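Local atomic coordinates of BugD (PDB entry 2F5X), a protein that binds aspartic acid and probably acts as a periplasmic solute receptor of the tripartite tricarboxylate transporter family. Residues P88-N93 with E302-A307; E103-V108 with D253-S258; K267-M272 with A277-N282. One frame throughout, in Å; residues are numbered along the deposited sequence.

Contact 1 (P88-N93 with E302-A307); sequences PSLYKN and ELFKKA
Leu90 lays its methyl CD2 squarely over one face of the Phe304 ring, in a CH-pi contact with that carbon 3.7 Å from the ring centroid and only 1° off the normal. All six ring carbons are thus almost equally far from it. Leu303 CD2 covers the opposite face, nearer the rim, so the ring is held between two leucines. The second methyl of Leu90, CD1, lies 3.9 Å from Phe304 CZ. Ser89 adds its CB to the apolar contact, 4.1 Å from Phe304 CD2. Phe304 CG stands anti to its own carbonyl carbon (chi1 -67°), which carries the ring toward the loop. A branched aliphatic tip suits a flat ring because one methyl can sit over its centre while the other takes the border.

The contact joins the loop between helix 83-86 and strand 102-117 to the end of the long C-terminal helix 286-306 of this periplasmic binding protein. Helix 150-162 lines it too, with Leu153 against Phe304 and His152 against Leu90.

No hydrogen bond crosses between the two segments; on the helix, Lys306 NZ makes a salt bridge with Glu302 OE2 at 2.9 Å, meeting the lone pair that points away from the other carboxylate oxygen.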
loop_
_atom_site.group_PDB
_atom_site.type_symbol
_atom_site.label_atom_id
_atom_site.label_comp_id
_atom_site.label_asym_id
_atom_site.label_seq_id
_atom_site.Cartn_x
_atom_site.Cartn_y
_atom_site.Cartn_z
ATOM N N PRO A 88 -11.958 7.600 0.312
ATOM C CA PRO A 88 -13.124 8.414 0.685
ATOM C C PRO A 88 -13.007 9.897 0.324
ATOM O O PRO A 88 -14.044 10.566 0.261
ATOM C CB PRO A 88 -13.211 8.223 2.204
ATOM C CG PRO A 88 -12.563 6.883 2.435
ATOM C CD PRO A 88 -11.385 6.906 1.487
ATOM N N SER A 89 -11.795 10.397 0.080
ATOM C CA SER A 89 -11.604 11.782 -0.362
ATOM C C SER A 89 -11.431 11.887 -1.873
ATOM O O SER A 89 -11.273 12.984 -2.407
ATOM C CB SER A 89 -10.390 12.411 0.331
ATOM O OG SER A 89 -10.590 12.431 1.730
ATOM N N LEU A 90 -11.457 10.746 -2.559
ATOM C CA LEU A 90 -11.129 10.705 -3.987
ATOM C C LEU A 90 -12.307 10.277 -4.837
ATOM O O LEU A 90 -12.337 10.525 -6.044
ATOM C CB LEU A 90 -9.954 9.749 -4.220
ATOM C CG LEU A 90 -8.623 10.213 -3.614
ATOM C CD1 LEU A 90 -7.599 9.061 -3.589
ATOM C CD2 LEU A 90 -8.083 11.438 -4.370
ATOM N N TYR A 91 -13.261 9.607 -4.206
ATOM C CA TYR A 91 -14.471 9.143 -4.876
ATOM C C TYR A 91 -15.689 9.678 -4.155
ATOM O O TYR A 91 -15.759 9.638 -2.926
ATOM C CB TYR A 91 -14.549 7.614 -4.856
ATOM C CG TYR A 91 -13.487 6.921 -5.664
ATOM C CD1 TYR A 91 -13.664 6.699 -7.028
ATOM C CD2 TYR A 91 -12.306 6.482 -5.069
ATOM C CE1 TYR A 91 -12.698 6.053 -7.782
ATOM C CE2 TYR A 91 -11.323 5.836 -5.813
ATOM C CZ TYR A 91 -11.530 5.631 -7.171
ATOM O OH TYR A 91 -10.591 4.991 -7.925
ATOM N N LYS A 92 -16.656 10.156 -4.931
ATOM C CA LYS A 92 -17.945 10.556 -4.386
ATOM C C LYS A 92 -18.594 9.386 -3.657
ATOM O O LYS A 92 -19.174 9.567 -2.587
ATOM C CB LYS A 92 -18.859 11.082 -5.494
ATOM C CG LYS A 92 -18.339 12.369 -6.110
ATOM C CD LYS A 92 -19.409 13.101 -6.886
ATOM C CE LYS A 92 -18.927 14.479 -7.299
ATOM N NZ LYS A 92 -19.669 14.965 -8.497
ATOM N N ASN A 93 -18.484 8.195 -4.240
ATOM C CA ASN A 93 -18.855 6.966 -3.551
ATOM C C ASN A 93 -17.853 5.849 -3.778
ATOM O O ASN A 93 -17.907 5.143 -4.794
ATOM C CB ASN A 93 -20.252 6.490 -3.925
ATOM C CG ASN A 93 -20.771 5.388 -2.990
ATOM O OD1 ASN A 93 -20.070 4.917 -2.064
ATOM N ND2 ASN A 93 -22.013 4.977 -3.222
ATOM N N GLU A 302 -7.175 16.754 3.586
ATOM C CA GLU A 302 -6.565 18.081 3.541
ATOM C C GLU A 302 -5.477 18.159 2.475
ATOM O O GLU A 302 -5.396 19.148 1.761
ATOM C CB GLU A 302 -6.039 18.503 4.920
ATOM C CG GLU A 302 -5.452 19.918 4.974
ATOM C CD GLU A 302 -6.469 21.032 4.734
ATOM O OE1 GLU A 302 -7.693 20.813 4.894
ATOM O OE2 GLU A 302 -6.034 22.153 4.385
ATOM N N LEU A 303 -4.663 17.110 2.363
ATOM C CA LEU A 303 -3.637 17.030 1.322
ATOM C C LEU A 303 -4.238 17.171 -0.079
ATOM O O LEU A 303 -3.756 17.969 -0.886
ATOM C CB LEU A 303 -2.832 15.730 1.434
ATOM C CG LEU A 303 -1.629 15.590 0.483
ATOM C CD1 LEU A 303 -0.454 14.922 1.182
ATOM C CD2 LEU A 303 -1.988 14.826 -0.793
ATOM N N PHE A 304 -5.291 16.405 -0.361
ATOM C CA PHE A 304 -5.927 16.460 -1.676
ATOM C C PHE A 304 -6.619 17.794 -1.929
ATOM O O PHE A 304 -6.559 18.322 -3.041
ATOM C CB PHE A 304 -6.882 15.287 -1.887
ATOM C CG PHE A 304 -6.189 13.953 -1.962
ATOM C CD1 PHE A 304 -5.195 13.715 -2.912
ATOM C CD2 PHE A 304 -6.531 12.935 -1.086
ATOM C CE1 PHE A 304 -4.556 12.484 -2.979
ATOM C CE2 PHE A 304 -5.901 11.708 -1.146
ATOM C CZ PHE A 304 -4.918 11.477 -2.090
ATOM N N LYS A 305 -7.266 18.338 -0.898
ATOM C CA LYS A 305 -7.886 19.664 -1.001
ATOM C C LYS A 305 -6.862 20.722 -1.421
ATOM O O LYS A 305 -7.121 21.527 -2.325
ATOM C CB LYS A 305 -8.548 20.054 0.328
ATOM C CG LYS A 305 -9.175 21.461 0.333
ATOM C CD LYS A 305 -10.248 21.583 1.408
ATOM C CE LYS A 305 -10.729 23.018 1.563
ATOM N NZ LYS A 305 -10.522 23.517 2.958
ATOM N N LYS A 306 -5.695 20.703 -0.778
ATOM C CA LYS A 306 -4.621 21.660 -1.071
ATOM C C LYS A 306 -4.025 21.485 -2.465
ATOM O O LYS A 306 -3.511 22.447 -3.062
ATOM C CB LYS A 306 -3.516 21.555 -0.023
ATOM C CG LYS A 306 -3.759 22.406 1.203
ATOM C CD LYS A 306 -2.432 22.854 1.805
ATOM C CE LYS A 306 -2.307 22.413 3.251
ATOM N NZ LYS A 306 -3.326 23.055 4.144
ATOM N N ALA A 307 -4.099 20.259 -2.975
ATOM C CA ALA A 307 -3.600 19.922 -4.303
ATOM C C ALA A 307 -4.661 20.133 -5.388
ATOM O O ALA A 307 -4.394 19.911 -6.574
ATOM C CB ALA A 307 -3.093 18.485 -4.312
#

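Contact 2 (E103-V108 with D253-S258); sequences EPIGLV and DKLVKS
Ile105 presses its side chain against the backbone and side chains of Leu255 and Val256, where helix 249-263 packs on strand 102-117. The strand carries a classic beta bulge here: Ile105 and Gly106 both face Met241 of the antiparallel strand 236-244 and both bond to its backbone. The helix covers a long strand of the mixed sheet in this periplasmic binding protein, helix on sheet as in alpha/beta folds.

The apolar contacts centre on one methyl. Ile105 CG2 lies 3.7 Å from Val256 CG2 and 4.0 Å from Leu255 CB. It also reaches the helix backbone, 3.7 Å from Leu255 C, so it meets the peptide joining the two residues as well as their side chains. The delta methyl goes to one side, with Ile105 CD1 4.1 Å from Leu255 CB. The branching at CB explains this division: CG2 is anti to the backbone N while CG1 (chi1 -54°) is anti to the carbonyl carbon, so the two arms spread over neighbouring parts of the helix. Beta-branching suits a strand residue, and a wholly apolar side chain suits a buried site where Val252 and Leu259 of the same helix also touch it.

Val256 makes the contact with the strand backbone, its CG2 standing 3.5 Å from Ile105 O. Short and branched, it can lie close to the strand's carbonyl; Pro286 lies against it as well.

No hydrogen bond crosses between the segments. Ser258, buried against Met42, Thr45 and Leu46 of helix 30-46, returns its hydroxyl to its own helix. Lys254 O therefore accepts two bonds from opposite faces of its plane, from Ser258 N and from Ser258 OG at 2.9 Å, the hydroxyl standing 35° out of the carbonyl plane.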
loop_
_atom_site.group_PDB
_atom_site.type_symbol
_atom_site.label_atom_id
_atom_site.label_comp_id
_atom_site.label_asym_id
_atom_site.label_seq_id
_atom_site.Cartn_x
_atom_site.Cartn_y
_atom_site.Cartn_z
ATOM N N GLU A 103 -15.784 -4.294 10.864
ATOM C CA GLU A 103 -15.222 -4.469 12.196
ATOM C C GLU A 103 -13.700 -4.542 12.014
ATOM O O GLU A 103 -13.187 -5.494 11.412
ATOM C CB GLU A 103 -15.732 -5.759 12.855
ATOM C CG GLU A 103 -17.256 -5.947 12.861
ATOM C CD GLU A 103 -18.021 -4.836 13.567
ATOM O OE1 GLU A 103 -17.403 -4.096 14.362
ATOM O OE2 GLU A 103 -19.250 -4.702 13.331
ATOM N N PRO A 104 -12.969 -3.545 12.512
ATOM C CA PRO A 104 -11.503 -3.564 12.384
ATOM C C PRO A 104 -10.902 -4.694 13.222
ATOM O O PRO A 104 -11.411 -4.979 14.320
ATOM C CB PRO A 104 -11.067 -2.186 12.914
ATOM C CG PRO A 104 -12.207 -1.703 13.752
ATOM C CD PRO A 104 -13.463 -2.349 13.223
ATOM N N ILE A 105 -9.878 -5.357 12.680
ATOM C CA ILE A 105 -9.160 -6.401 13.413
ATOM C C ILE A 105 -7.862 -5.847 13.996
ATOM O O ILE A 105 -7.608 -5.979 15.191
ATOM C CB ILE A 105 -8.887 -7.649 12.519
ATOM C CG1 ILE A 105 -10.174 -8.188 11.880
ATOM C CG2 ILE A 105 -8.163 -8.755 13.321
ATOM C CD1 ILE A 105 -11.345 -8.434 12.860
ATOM N N GLY A 106 -7.026 -5.246 13.153
ATOM C CA GLY A 106 -5.807 -4.632 13.644
ATOM C C GLY A 106 -4.885 -4.138 12.554
ATOM O O GLY A 106 -5.090 -4.423 11.365
ATOM N N LEU A 107 -3.870 -3.385 12.966
ATOM C CA LEU A 107 -2.793 -2.986 12.067
ATOM C C LEU A 107 -1.854 -4.170 11.813
ATOM O O LEU A 107 -1.858 -5.152 12.560
ATOM C CB LEU A 107 -2.041 -1.770 12.617
ATOM C CG LEU A 107 -2.861 -0.469 12.476
ATOM C CD1 LEU A 107 -2.412 0.601 13.466
ATOM C CD2 LEU A 107 -2.797 0.066 11.027
ATOM N N VAL A 108 -1.071 -4.069 10.740
ATOM C CA VAL A 108 -0.296 -5.201 10.231
ATOM C C VAL A 108 1.170 -4.795 10.024
ATOM O O VAL A 108 2.057 -5.219 10.778
ATOM C CB VAL A 108 -0.933 -5.742 8.915
ATOM C CG1 VAL A 108 -0.134 -6.900 8.333
ATOM C CG2 VAL A 108 -2.397 -6.166 9.157
ATOM N N ASP A 253 -12.618 -11.698 17.816
ATOM C CA ASP A 253 -11.627 -12.035 18.845
ATOM C C ASP A 253 -10.618 -13.078 18.343
ATOM O O ASP A 253 -9.405 -12.955 18.578
ATOM C CB ASP A 253 -12.313 -12.578 20.109
ATOM C CG ASP A 253 -13.019 -11.502 20.925
ATOM O OD1 ASP A 253 -12.874 -10.294 20.631
ATOM O OD2 ASP A 253 -13.741 -11.797 21.908
ATOM N N LYS A 254 -11.126 -14.105 17.666
ATOM C CA LYS A 254 -10.281 -15.162 17.116
ATOM C C LYS A 254 -9.349 -14.597 16.052
ATOM O O LYS A 254 -8.154 -14.937 16.006
ATOM C CB LYS A 254 -11.139 -16.288 16.522
ATOM C CG LYS A 254 -10.344 -17.441 15.885
ATOM C CD LYS A 254 -9.497 -18.211 16.895
ATOM C CE LYS A 254 -8.797 -19.381 16.221
ATOM N NZ LYS A 254 -7.889 -20.119 17.143
ATOM N N LEU A 255 -9.895 -13.734 15.198
ATOM C CA LEU A 255 -9.095 -13.086 14.163
ATOM C C LEU A 255 -8.008 -12.187 14.758
ATOM O O LEU A 255 -6.890 -12.178 14.258
ATOM C CB LEU A 255 -9.982 -12.326 13.172
ATOM C CG LEU A 255 -10.760 -13.204 12.174
ATOM C CD1 LEU A 255 -11.916 -12.426 11.529
ATOM C CD2 LEU A 255 -9.847 -13.802 11.088
ATOM N N VAL A 256 -8.331 -11.445 15.819
ATOM C CA VAL A 256 -7.331 -10.602 16.494
ATOM C C VAL A 256 -6.181 -11.454 17.049
ATOM O O VAL A 256 -5.003 -11.145 16.834
ATOM C CB VAL A 256 -7.968 -9.725 17.610
ATOM C CG1 VAL A 256 -6.907 -9.023 18.419
ATOM C CG2 VAL A 256 -8.897 -8.693 16.993
ATOM N N LYS A 257 -6.527 -12.543 17.729
ATOM C CA LYS A 257 -5.514 -13.422 18.309
ATOM C C LYS A 257 -4.614 -14.024 17.235
ATOM O O LYS A 257 -3.396 -14.124 17.418
ATOM C CB LYS A 257 -6.175 -14.540 19.112
ATOM C CG LYS A 257 -6.663 -14.071 20.458
ATOM C CD LYS A 257 -7.618 -15.078 21.064
ATOM C CE LYS A 257 -6.870 -16.207 21.714
ATOM N NZ LYS A 257 -7.815 -17.067 22.482
ATOM N N SER A 258 -5.221 -14.407 16.113
ATOM C CA SER A 258 -4.494 -15.019 15.006
ATOM C C SER A 258 -3.596 -14.001 14.312
ATOM O O SER A 258 -2.460 -14.312 13.972
ATOM C CB SER A 258 -5.463 -15.649 14.005
ATOM O OG SER A 258 -6.278 -16.621 14.638
#

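Contact 3 (K267-M272 with A277-N282); sequences KFQERM and AEVLTN
Val279 sets its two methyls among Phe268, Gln269 and Met272, and the tight part of the contact lies on the Met272 side. Val279 CG2 is 3.7 Å from Met272 CB, with the side chains crossing at about a right angle. Val279 CG1 meets the edge of the Phe268 ring, 4.0 Å from Phe268 CE2, while Met272 CG rests over a face of that ring. Phe268 CG is anti to the backbone N (chi1 176°), and the ring it carries also touches Val109 of strand 102-117 and Leu263 of helix 249-263. Ala277, small enough to sit close to the helix, puts its CB 4.0 Å from Met272 CB. Met272 is selenomethionine, and its chain bends away, yet Met272 SE still lies 4.0 Å from Ala277 CB. One bond joins the backbones: Ala277 N donates to Met272 O at 2.9 Å, with an N-H...O angle of 146° and the donor 37° out of the carbonyl plane.

The other flank is less enclosed. There the partly exposed Gln269 extends its side chain across Val279 toward Thr281, and a long polar chain can cover a valine while keeping its end near the surface.

Leu280 centres an inverse gamma turn just past strand 278-279. The whole is a helix-turn-strand unit, helix 266-274 folding back on the strand that follows, which pairs antiparallel with strand 102-117.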
loop_
_atom_site.group_PDB
_atom_site.type_symbol
_atom_site.label_atom_id
_atom_site.label_comp_id
_atom_site.label_asym_id
_atom_site.label_seq_id
_atom_site.Cartn_x
_atom_site.Cartn_y
_atom_site.Cartn_z
ATOM N N LYS A 267 9.349 -16.085 10.891
ATOM C CA LYS A 267 9.443 -16.200 9.431
ATOM C C LYS A 267 8.796 -14.998 8.751
ATOM O O LYS A 267 9.374 -14.388 7.832
ATOM C CB LYS A 267 8.809 -17.504 8.929
ATOM C CG LYS A 267 9.002 -17.736 7.428
ATOM C CD LYS A 267 8.340 -19.024 6.949
ATOM C CE LYS A 267 8.452 -19.154 5.434
ATOM N NZ LYS A 267 8.021 -20.499 4.957
ATOM N N PHE A 268 7.599 -14.655 9.208
ATOM C CA PHE A 268 6.914 -13.477 8.682
ATOM C C PHE A 268 7.773 -12.227 8.879
ATOM O O PHE A 268 7.991 -11.464 7.938
ATOM C CB PHE A 268 5.537 -13.314 9.341
ATOM C CG PHE A 268 4.815 -12.066 8.915
ATOM C CD1 PHE A 268 4.249 -11.973 7.641
ATOM C CD2 PHE A 268 4.728 -10.976 9.776
ATOM C CE1 PHE A 268 3.593 -10.813 7.231
ATOM C CE2 PHE A 268 4.078 -9.812 9.374
ATOM C CZ PHE A 268 3.509 -9.734 8.089
ATOM N N GLN A 269 8.271 -12.025 10.098
ATOM C CA GLN A 269 9.076 -10.837 10.407
ATOM C C GLN A 269 10.383 -10.750 9.606
ATOM O O GLN A 269 10.780 -9.653 9.194
ATOM C CB GLN A 269 9.329 -10.721 11.921
ATOM C CG GLN A 269 8.059 -10.366 12.712
ATOM C CD GLN A 269 8.193 -9.121 13.591
ATOM O OE1 GLN A 269 7.342 -8.877 14.464
ATOM N NE2 GLN A 269 9.241 -8.339 13.372
ATOM N N GLU A 270 11.031 -11.892 9.367
ATOM C CA GLU A 270 12.242 -11.916 8.545
ATOM C C GLU A 270 11.949 -11.460 7.120
ATOM O O GLU A 270 12.688 -10.640 6.561
ATOM C CB GLU A 270 12.888 -13.306 8.525
ATOM C CG GLU A 270 14.224 -13.375 7.780
ATOM C CD GLU A 270 15.205 -12.260 8.148
ATOM O OE1 GLU A 270 15.345 -11.926 9.350
ATOM O OE2 GLU A 270 15.844 -11.711 7.221
ATOM N N ARG A 271 10.871 -11.987 6.543
ATOM C CA ARG A 271 10.488 -11.608 5.182
ATOM C C ARG A 271 10.145 -10.126 5.112
ATOM O O ARG A 271 10.574 -9.434 4.189
ATOM C CB ARG A 271 9.336 -12.465 4.638
ATOM C CG ARG A 271 8.961 -12.134 3.171
ATOM C CD ARG A 271 10.059 -12.445 2.153
ATOM N NE ARG A 271 9.628 -12.218 0.772
ATOM C CZ ARG A 271 10.439 -11.850 -0.228
ATOM N NH1 ARG A 271 11.735 -11.654 -0.016
ATOM N NH2 ARG A 271 9.947 -11.668 -1.446
HETATM N N MSE A 272 9.391 -9.638 6.098
HETATM C CA MSE A 272 9.057 -8.212 6.146
HETATM C C MSE A 272 10.303 -7.339 6.281
HETATM O O MSE A 272 10.444 -6.331 5.571
HETATM C CB MSE A 272 8.055 -7.906 7.272
HETATM C CG MSE A 272 6.654 -8.507 7.038
HETATM SE SE MSE A 272 5.792 -8.040 5.323
HETATM C CE MSE A 272 6.181 -9.713 4.316
ATOM N N ALA A 277 9.641 -3.576 5.340
ATOM C CA ALA A 277 8.397 -3.321 6.057
ATOM C C ALA A 277 8.595 -3.379 7.563
ATOM O O ALA A 277 9.257 -4.287 8.078
ATOM C CB ALA A 277 7.314 -4.308 5.630
ATOM N N GLU A 278 8.035 -2.399 8.263
ATOM C CA GLU A 278 7.993 -2.419 9.719
ATOM C C GLU A 278 6.763 -3.207 10.143
ATOM O O GLU A 278 5.662 -2.916 9.682
ATOM C CB GLU A 278 7.885 -0.991 10.269
ATOM C CG GLU A 278 7.636 -0.953 11.776
ATOM C CD GLU A 278 7.335 0.432 12.319
ATOM O OE1 GLU A 278 7.553 0.628 13.538
ATOM O OE2 GLU A 278 6.861 1.311 11.556
ATOM N N VAL A 279 6.941 -4.193 11.019
ATOM C CA VAL A 279 5.812 -4.978 11.505
ATOM C C VAL A 279 5.222 -4.265 12.717
ATOM O O VAL A 279 5.951 -3.902 13.646
ATOM C CB VAL A 279 6.222 -6.436 11.865
ATOM C CG1 VAL A 279 5.010 -7.239 12.342
ATOM C CG2 VAL A 279 6.862 -7.126 10.663
ATOM N N LEU A 280 3.905 -4.052 12.690
ATOM C CA LEU A 280 3.215 -3.297 13.741
ATOM C C LEU A 280 2.689 -4.256 14.811
ATOM O O LEU A 280 1.500 -4.291 15.123
ATOM C CB LEU A 280 2.102 -2.430 13.121
ATOM C CG LEU A 280 2.620 -1.423 12.075
ATOM C CD1 LEU A 280 1.488 -0.626 11.442
ATOM C CD2 LEU A 280 3.655 -0.476 12.697
ATOM N N THR A 281 3.625 -5.006 15.392
ATOM C CA THR A 281 3.338 -6.176 16.210
ATOM C C THR A 281 2.413 -5.903 17.389
ATOM O O THR A 281 1.532 -6.716 17.699
ATOM C CB THR A 281 4.665 -6.749 16.722
ATOM O OG1 THR A 281 5.633 -6.702 15.661
ATOM C CG2 THR A 281 4.517 -8.232 17.020
ATOM N N ASN A 282 2.601 -4.751 18.022
ATOM C CA ASN A 282 1.849 -4.403 19.217
ATOM C C ASN A 282 0.625 -3.531 18.932
ATOM O O ASN A 282 -0.020 -3.022 19.855
ATOM C CB ASN A 282 2.763 -3.723 20.243
ATOM C CG ASN A 282 2.149 -3.701 21.632
ATOM O OD1 ASN A 282 1.618 -4.708 22.094
ATOM N ND2 ASN A 282 2.183 -2.538 22.288
#

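How the contacts relate
Contacts 2 and 3 meet directly on strand 102-117, their centres 16 Å apart. Leu280 N lies 2.9 Å from Val108 O, a probable hydrogen bond at the junction where strand 278-279 runs beside strand 102-117, and Leu107 CB packs 3.9 Å from Leu280 CD1. Helices 249-263 and 266-274, one from each contact, are consecutive in the chain. Contact 1 stands apart, 28 Å from contact 2 and 31 Å from contact 3 between centres, and lies across the chain's centre from contact 3; helix 286-306, following strand 278-279, leads toward it. The aspartic acid lies at a distance from contacts 1 and 3: the side chain of Leu90 is about 10 Å from it, and that of Ala277 about 12 Å.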